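Local coordinates for SusD superfamily protein (PDB 3L22) that probably binds glycans at the outer membrane of Bacteroides fragilis and can bind zinc ions, at residues Ala31-Thr35 with Ser252-Ala256; Val95-Leu99 with Ala120-Arg124; Leu293-Arg298 with Arg356-Val360. One frame throughout, in Å; residues are numbered along the deposited sequence.

Contact 1: residues Ala31-Thr35 with Ser252-Ala256; sequences AIKNT and SLPMA
Lys33 reaches across to Leu253, Pro254 and Met255 and carries most of this contact. Its chain starts straight: CG lies anti to the backbone N (chi1 -178°), which sends it out toward the strand end. There CG passes CB of Leu253 at 4.0 Å, the two side chains running past each other in opposite directions. The tight spot comes next, where Lys33 CD lies 3.1 Å from the carbonyl O of Pro254. The lysine then bends at chi3 and chi4 (72° and 73°). This fold turns NZ back to its own neighbour, and NZ gives a 2.8 Å hydrogen bond to OD1 of Asn34, from above the carbonyl plane. The ammonium group also lies 3.5 Å from SE of Met255, a selenomethionine. The methyl CE of that residue lies near Lys33 CG and Asn34 OD1.

The Ile32 side is looser. Its CD1 meets CD2 of Leu253 at 4.2 Å, a plain apolar touch. Pro254 and Met255 are partly exposed, whereas Lys33 and Asn34 are buried. Asn34 ND2 bonds straight to Thr35 O and also to Asn259 O, which ties the loop after the helix to the loop that follows Met255 and Ala256.

The contact joins the C-terminal end of helix 18-33 to the end of strand 249-253. Helices 79-103 and 113-131 pack on Ile32, helix 192-196 touches Pro254, and Leu253 pairs through its backbone with Val322 of strand 322-326.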
loop_
_atom_site.group_PDB
_atom_site.type_symbol
_atom_site.label_atom_id
_atom_site.label_comp_id
_atom_site.label_asym_id
_atom_site.label_seq_id
_atom_site.Cartn_x
_atom_site.Cartn_y
_atom_site.Cartn_z
ATOM N N ALA A 31 -11.949 1.475 9.650
ATOM C CA ALA A 31 -10.893 1.976 10.542
ATOM C C ALA A 31 -9.544 2.095 9.853
ATOM O O ALA A 31 -8.734 2.930 10.239
ATOM C CB ALA A 31 -10.771 1.105 11.793
ATOM N N ILE A 32 -9.265 1.259 8.851
ATOM C CA ILE A 32 -8.003 1.397 8.127
ATOM C C ILE A 32 -8.066 2.419 6.986
ATOM O O ILE A 32 -7.018 2.739 6.412
ATOM C CB ILE A 32 -7.412 0.089 7.538
ATOM C CG1 ILE A 32 -8.368 -0.610 6.612
ATOM C CG2 ILE A 32 -6.841 -0.785 8.626
ATOM C CD1 ILE A 32 -7.655 -1.626 5.769
ATOM N N LYS A 33 -9.273 2.916 6.687
ATOM C CA LYS A 33 -9.504 3.879 5.601
ATOM C C LYS A 33 -9.447 5.328 6.127
ATOM O O LYS A 33 -8.457 6.050 5.877
ATOM C CB LYS A 33 -10.832 3.531 4.932
ATOM C CG LYS A 33 -11.253 4.374 3.730
ATOM C CD LYS A 33 -12.688 4.009 3.245
ATOM C CE LYS A 33 -13.865 4.447 4.135
ATOM N NZ LYS A 33 -14.148 5.943 4.090
ATOM N N ASN A 34 -10.484 5.762 6.869
ATOM C CA ASN A 34 -10.495 7.104 7.495
ATOM C C ASN A 34 -11.596 7.213 8.505
ATOM O O ASN A 34 -12.520 6.412 8.501
ATOM C CB ASN A 34 -10.631 8.270 6.482
ATOM C CG ASN A 34 -11.898 8.212 5.682
ATOM O OD1 ASN A 34 -11.927 7.576 4.626
ATOM N ND2 ASN A 34 -12.940 8.916 6.141
ATOM N N THR A 35 -11.498 8.209 9.374
ATOM C CA THR A 35 -12.642 8.569 10.198
ATOM C C THR A 35 -13.258 9.848 9.637
ATOM O O THR A 35 -12.879 10.342 8.549
ATOM C CB THR A 35 -12.230 8.768 11.619
ATOM O OG1 THR A 35 -11.426 9.969 11.691
ATOM C CG2 THR A 35 -11.502 7.484 12.110
ATOM N N SER A 252 -9.663 -2.960 -2.634
ATOM C CA SER A 252 -9.741 -1.501 -2.581
ATOM C C SER A 252 -10.521 -1.057 -1.378
ATOM O O SER A 252 -11.284 -1.841 -0.771
ATOM C CB SER A 252 -10.472 -0.926 -3.811
ATOM O OG SER A 252 -9.875 -1.317 -5.021
ATOM N N LEU A 253 -10.331 0.209 -1.028
ATOM C CA LEU A 253 -11.081 0.854 0.065
ATOM C C LEU A 253 -12.156 1.730 -0.588
ATOM O O LEU A 253 -11.811 2.709 -1.301
ATOM C CB LEU A 253 -10.167 1.700 0.949
ATOM C CG LEU A 253 -8.827 1.067 1.333
ATOM C CD1 LEU A 253 -7.998 2.064 2.222
ATOM C CD2 LEU A 253 -9.090 -0.223 2.043
ATOM N N PRO A 254 -13.431 1.362 -0.405
ATOM C CA PRO A 254 -14.516 2.080 -1.078
ATOM C C PRO A 254 -14.887 3.324 -0.317
ATOM O O PRO A 254 -14.618 3.404 0.893
ATOM C CB PRO A 254 -15.665 1.069 -1.031
ATOM C CG PRO A 254 -15.423 0.345 0.282
ATOM C CD PRO A 254 -13.943 0.241 0.415
HETATM N N MSE A 255 -15.518 4.266 -0.991
HETATM C CA MSE A 255 -15.991 5.507 -0.379
HETATM C C MSE A 255 -17.485 5.635 -0.636
HETATM O O MSE A 255 -17.991 5.161 -1.671
HETATM C CB MSE A 255 -15.325 6.672 -1.075
HETATM C CG MSE A 255 -13.843 6.768 -0.933
HETATM SE SE MSE A 255 -13.394 7.249 0.894
HETATM C CE MSE A 255 -11.445 6.933 0.802
ATOM N N ALA A 256 -18.157 6.340 0.262
ATOM C CA ALA A 256 -19.547 6.675 0.166
ATOM C C ALA A 256 -19.698 8.111 0.649
ATOM O O ALA A 256 -18.880 8.608 1.440
ATOM C CB ALA A 256 -20.418 5.711 1.017
#

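Contact 2: residues Val95-Leu99 with Ala120-Arg124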
loop_
_atom_site.group_PDB
_atom_site.type_symbol
_atom_site.label_atom_id
_atom_site.label_comp_id
_atom_site.label_asym_id
_atom_site.label_seq_id
_atom_site.Cartn_x
_atom_site.Cartn_y
_atom_site.Cartn_z
ATOM N N VAL A 95 -9.479 -4.686 15.795
ATOM C CA VAL A 95 -9.391 -6.094 15.367
ATOM C C VAL A 95 -9.193 -7.024 16.587
ATOM O O VAL A 95 -9.880 -8.008 16.729
ATOM C CB VAL A 95 -8.268 -6.341 14.327
ATOM C CG1 VAL A 95 -8.007 -7.889 14.152
ATOM C CG2 VAL A 95 -8.587 -5.649 12.986
ATOM N N ASN A 96 -8.293 -6.668 17.490
ATOM C CA ASN A 96 -8.007 -7.494 18.675
ATOM C C ASN A 96 -9.313 -7.706 19.485
ATOM O O ASN A 96 -9.624 -8.834 19.895
ATOM C CB ASN A 96 -6.957 -6.828 19.572
ATOM C CG ASN A 96 -5.591 -6.647 18.876
ATOM O OD1 ASN A 96 -5.364 -7.219 17.832
ATOM N ND2 ASN A 96 -4.698 -5.826 19.458
ATOM N N THR A 97 -10.066 -6.621 19.666
ATOM C CA THR A 97 -11.351 -6.644 20.369
ATOM C C THR A 97 -12.421 -7.420 19.629
ATOM O O THR A 97 -13.093 -8.246 20.229
ATOM C CB THR A 97 -11.827 -5.230 20.659
ATOM O OG1 THR A 97 -10.734 -4.559 21.277
ATOM C CG2 THR A 97 -13.072 -5.231 21.599
ATOM N N PHE A 98 -12.541 -7.189 18.330
ATOM C CA PHE A 98 -13.439 -7.969 17.495
ATOM C C PHE A 98 -13.163 -9.462 17.647
ATOM O O PHE A 98 -14.101 -10.216 17.882
ATOM C CB PHE A 98 -13.313 -7.571 16.024
ATOM C CG PHE A 98 -14.133 -8.412 15.070
ATOM C CD1 PHE A 98 -15.461 -8.118 14.835
ATOM C CD2 PHE A 98 -13.550 -9.435 14.345
ATOM C CE1 PHE A 98 -16.218 -8.866 13.948
ATOM C CE2 PHE A 98 -14.287 -10.186 13.439
ATOM C CZ PHE A 98 -15.623 -9.907 13.242
ATOM N N LEU A 99 -11.896 -9.881 17.515
ATOM C CA LEU A 99 -11.571 -11.309 17.617
ATOM C C LEU A 99 -11.930 -11.878 18.978
ATOM O O LEU A 99 -12.405 -12.992 19.055
ATOM C CB LEU A 99 -10.093 -11.602 17.310
ATOM C CG LEU A 99 -9.625 -11.343 15.866
ATOM C CD1 LEU A 99 -8.082 -11.400 15.782
ATOM C CD2 LEU A 99 -10.280 -12.326 14.891
ATOM N N ALA A 120 -10.728 -10.325 9.611
ATOM C CA ALA A 120 -10.264 -9.409 10.647
ATOM C C ALA A 120 -8.724 -9.487 10.776
ATOM O O ALA A 120 -8.053 -8.472 10.903
ATOM C CB ALA A 120 -10.952 -9.719 11.967
ATOM N N LYS A 121 -8.175 -10.700 10.737
ATOM C CA LYS A 121 -6.728 -10.880 10.757
ATOM C C LYS A 121 -6.012 -10.214 9.575
ATOM O O LYS A 121 -4.937 -9.639 9.738
ATOM C CB LYS A 121 -6.367 -12.365 10.878
ATOM C CG LYS A 121 -6.661 -12.947 12.278
ATOM C CD LYS A 121 -6.101 -14.374 12.365
ATOM C CE LYS A 121 -6.439 -14.991 13.700
ATOM N NZ LYS A 121 -5.888 -16.371 13.783
ATOM N N PHE A 122 -6.625 -10.256 8.394
ATOM C CA PHE A 122 -6.097 -9.568 7.222
ATOM C C PHE A 122 -5.965 -8.048 7.487
ATOM O O PHE A 122 -4.938 -7.472 7.186
ATOM C CB PHE A 122 -6.974 -9.801 5.992
ATOM C CG PHE A 122 -6.587 -8.965 4.828
ATOM C CD1 PHE A 122 -5.570 -9.395 3.958
ATOM C CD2 PHE A 122 -7.161 -7.710 4.622
ATOM C CE1 PHE A 122 -5.180 -8.624 2.893
ATOM C CE2 PHE A 122 -6.755 -6.923 3.556
ATOM C CZ PHE A 122 -5.739 -7.400 2.691
ATOM N N VAL A 123 -7.005 -7.430 8.052
ATOM C CA VAL A 123 -6.983 -6.010 8.378
ATOM C C VAL A 123 -5.847 -5.689 9.380
ATOM O O VAL A 123 -5.091 -4.755 9.155
ATOM C CB VAL A 123 -8.344 -5.527 8.866
ATOM C CG1 VAL A 123 -8.296 -4.084 9.332
ATOM C CG2 VAL A 123 -9.386 -5.688 7.740
ATOM N N ARG A 124 -5.669 -6.523 10.411
ATOM C CA ARG A 124 -4.557 -6.319 11.350
ATOM C C ARG A 124 -3.215 -6.481 10.647
ATOM O O ARG A 124 -2.307 -5.678 10.858
ATOM C CB ARG A 124 -4.666 -7.282 12.504
ATOM C CG ARG A 124 -3.594 -7.103 13.567
ATOM C CD ARG A 124 -3.988 -7.874 14.829
ATOM N NE ARG A 124 -3.953 -9.307 14.624
ATOM C CZ ARG A 124 -4.418 -10.198 15.511
ATOM N NH1 ARG A 124 -4.937 -9.821 16.695
ATOM N NH2 ARG A 124 -4.283 -11.486 15.249
#
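Val95 packs into the groove between Ala120, Val123 and Arg124 on the facing helix. The apolar contacts make up most of the contact. Val95 CG1, anti to its own N (chi1 167°), sits 3.8 Å from CB of Arg124 and also lies against the carbonyl O of Ala120. Its other branch, CG2, meets CG1 of Val123 at 4.0 Å. Ala120 CB is met by CD2 of Phe98 at 3.5 Å, on an oblique line to the ring, and by CD2 of Leu99 at 4.0 Å. Leu99 CD1 leans the other way, past CG of Lys121. Val95 CG1 and Leu99 CD1 lie over the same face of the Arg124 guanidinium.

The polar part is one hydrogen bond. Arg124 NH1 donates to OD1 of Asn96 at 2.9 Å, with an N-H...O angle of 163°. The oxygen lies in the guanidinium plane, but the donor is tilted from the carbonyl plane, and the amide and guanidinium planes stand 56° apart. Asn96 ND2 is held by the backbone oxygens of Arg151 and Thr153, which fixes which way the amide is turned. Arg124 NH2 forms a salt bridge to Asp178, and His174 of helix 168-178 touches the same side chain.

The segment axes are 9.7 Å apart. Helices 79-103 and 113-131, joined through the short helix 106-109, pack antiparallel, consistent with the TPR-like helical part of the SusD fold. Helix 18-33 packs against Phe98, Ala120 and Val123. The chemistry implies a buried arginine whose charge is probably balanced by Asp178, with Asn96 steering one end of the guanidinium and Val95 and Leu99 methyls over one face.

Contact 3: residues Leu293-Arg298 with Arg356-Val360; sequences LATDKR and RGRSV
Lys297 makes both hydrogen bonds between the segments. Its backbone N donates to Ser359 O at 2.9 Å. Its extended side chain carries NZ to the carbonyl O of Arg358 at 2.8 Å; the C=O...NZ angle is 174°, so NZ sits nearly in line with the C=O bond. Beside these bonds, Ser359 CB lies over one face of the Arg298 guanidinium, 3.3 Å from NE and offset toward the rim. Val360 CG2 lies close to Asp296 OD2, and its CG1 meets Leu293 CD1 at 3.9 Å.

Asp296 is the N-cap of helix 297-302: OD1 accepts from Arg298 N at 2.9 Å. A type I turn from Leu293 to Asp296 leads into this cap. The start of the helix thus docks against the C-terminal end of helix 345-359, in the SusD family region.

The carboxylate also holds the arginine. Arg298 grips it side-on, NE to OD1 at 2.9 Å through the syn lone pair and NH2 to OD2, which fixes the guanidinium's turn, with one face over Ser359 CB. Further out, Arg298 NH1 pairs with Glu384 and Glu388. Arg356 pairs with Asp365 and Glu384, Arg358 with Glu388 and Glu248, and Lys297 NZ also with Glu234.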
loop_
_atom_site.group_PDB
_atom_site.type_symbol
_atom_site.label_atom_id
_atom_site.label_comp_id
_atom_site.label_asym_id
_atom_site.label_seq_id
_atom_site.Cartn_x
_atom_site.Cartn_y
_atom_site.Cartn_z
ATOM N N LEU A 293 6.004 7.726 -23.346
ATOM C CA LEU A 293 5.672 7.681 -24.761
ATOM C C LEU A 293 4.283 8.289 -25.000
ATOM O O LEU A 293 3.323 7.998 -24.276
ATOM C CB LEU A 293 5.704 6.233 -25.240
ATOM C CG LEU A 293 7.058 5.540 -25.211
ATOM C CD1 LEU A 293 6.850 4.006 -25.337
ATOM C CD2 LEU A 293 7.995 6.125 -26.287
ATOM N N ALA A 294 4.186 9.152 -25.998
ATOM C CA ALA A 294 2.972 9.890 -26.282
ATOM C C ALA A 294 1.771 8.958 -26.551
ATOM O O ALA A 294 0.617 9.329 -26.280
ATOM C CB ALA A 294 3.213 10.904 -27.519
ATOM N N THR A 295 2.021 7.754 -27.070
ATOM C CA THR A 295 0.938 6.825 -27.356
ATOM C C THR A 295 0.741 5.764 -26.253
ATOM O O THR A 295 -0.047 4.844 -26.434
ATOM C CB THR A 295 1.198 6.084 -28.657
ATOM O OG1 THR A 295 2.471 5.467 -28.534
ATOM C CG2 THR A 295 1.208 7.042 -29.891
ATOM N N ASP A 296 1.468 5.856 -25.134
ATOM C CA ASP A 296 1.235 4.981 -23.976
ATOM C C ASP A 296 -0.121 5.367 -23.384
ATOM O O ASP A 296 -0.353 6.530 -23.103
ATOM C CB ASP A 296 2.381 5.186 -22.964
ATOM C CG ASP A 296 2.354 4.244 -21.742
ATOM O OD1 ASP A 296 1.285 3.976 -21.149
ATOM O OD2 ASP A 296 3.476 3.865 -21.283
ATOM N N LYS A 297 -0.996 4.396 -23.157
ATOM C CA LYS A 297 -2.341 4.667 -22.573
ATOM C C LYS A 297 -2.322 5.412 -21.252
ATOM O O LYS A 297 -3.203 6.216 -21.001
ATOM C CB LYS A 297 -3.129 3.363 -22.404
ATOM C CG LYS A 297 -3.523 2.702 -23.731
ATOM C CD LYS A 297 -4.428 1.472 -23.481
ATOM C CE LYS A 297 -4.601 0.590 -24.712
ATOM N NZ LYS A 297 -5.080 -0.799 -24.309
ATOM N N ARG A 298 -1.316 5.135 -20.414
ATOM C CA ARG A 298 -1.168 5.739 -19.124
ATOM C C ARG A 298 -0.741 7.212 -19.221
ATOM O O ARG A 298 -1.172 8.039 -18.419
ATOM C CB ARG A 298 -0.179 4.938 -18.310
ATOM C CG ARG A 298 -0.633 3.488 -18.087
ATOM C CD ARG A 298 0.475 2.567 -17.662
ATOM N NE ARG A 298 1.492 2.433 -18.708
ATOM C CZ ARG A 298 2.454 1.518 -18.696
ATOM N NH1 ARG A 298 2.563 0.641 -17.696
ATOM N NH2 ARG A 298 3.351 1.496 -19.681
ATOM N N ARG A 356 3.116 -4.275 -19.785
ATOM C CA ARG A 356 3.503 -3.166 -20.658
ATOM C C ARG A 356 2.670 -3.166 -21.938
ATOM O O ARG A 356 2.244 -2.112 -22.402
ATOM C CB ARG A 356 4.998 -3.215 -20.989
ATOM C CG ARG A 356 5.513 -2.052 -21.857
ATOM C CD ARG A 356 7.035 -2.047 -21.999
ATOM N NE ARG A 356 7.499 -0.934 -22.832
ATOM C CZ ARG A 356 7.697 0.316 -22.408
ATOM N NH1 ARG A 356 7.532 0.659 -21.144
ATOM N NH2 ARG A 356 8.096 1.247 -23.262
ATOM N N GLY A 357 2.464 -4.344 -22.520
ATOM C CA GLY A 357 1.645 -4.498 -23.730
ATOM C C GLY A 357 0.202 -4.060 -23.601
ATOM O O GLY A 357 -0.436 -3.720 -24.592
ATOM N N ARG A 358 -0.336 -4.075 -22.386
ATOM C CA ARG A 358 -1.665 -3.526 -22.168
ATOM C C ARG A 358 -1.729 -2.025 -22.508
ATOM O O ARG A 358 -2.753 -1.557 -23.049
ATOM C CB ARG A 358 -2.194 -3.877 -20.789
ATOM C CG ARG A 358 -3.658 -3.454 -20.536
ATOM C CD ARG A 358 -3.792 -2.145 -19.819
ATOM N NE ARG A 358 -3.248 -2.123 -18.465
ATOM C CZ ARG A 358 -3.920 -2.395 -17.343
ATOM N NH1 ARG A 358 -5.195 -2.782 -17.373
ATOM N NH2 ARG A 358 -3.307 -2.287 -16.162
ATOM N N SER A 359 -0.633 -1.297 -22.242
ATOM C CA SER A 359 -0.604 0.149 -22.426
ATOM C C SER A 359 0.232 0.667 -23.615
ATOM O O SER A 359 0.008 1.793 -24.072
ATOM C CB SER A 359 -0.110 0.801 -21.131
ATOM O OG SER A 359 -1.036 0.598 -20.068
ATOM N N VAL A 360 1.213 -0.125 -24.060
ATOM C CA VAL A 360 2.214 0.297 -25.065
ATOM C C VAL A 360 2.203 -0.709 -26.199
ATOM O O VAL A 360 2.437 -1.861 -25.970
ATOM C CB VAL A 360 3.665 0.351 -24.466
ATOM C CG1 VAL A 360 4.729 0.688 -25.540
ATOM C CG2 VAL A 360 3.755 1.398 -23.292
#

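Overall arrangement
Contacts 1 and 2 belong together. Their centres are about 16 Å apart, and they touch where CG2 of Ile32 meets CG1 of Val123 at 3.7 Å. Along the chain, contact 2 falls between the two segments of contact 1. Contact 1 lies near the zinc site of Glu119 and His197: the side chain of Pro254 is about 8 Å from that of His197, and that of Ile32 about 10 Å from that of Glu119. In contact 2 the Arg124 side chain is about 7 Å from a bound zinc ion. Contact 3 comes later in the chain and stands apart, its centre about 30 Å from that of contact 1 and about 40 Å from that of contact 2, across the centre of the chain. A zinc ion lies about 5 Å from the Arg358 side chain there.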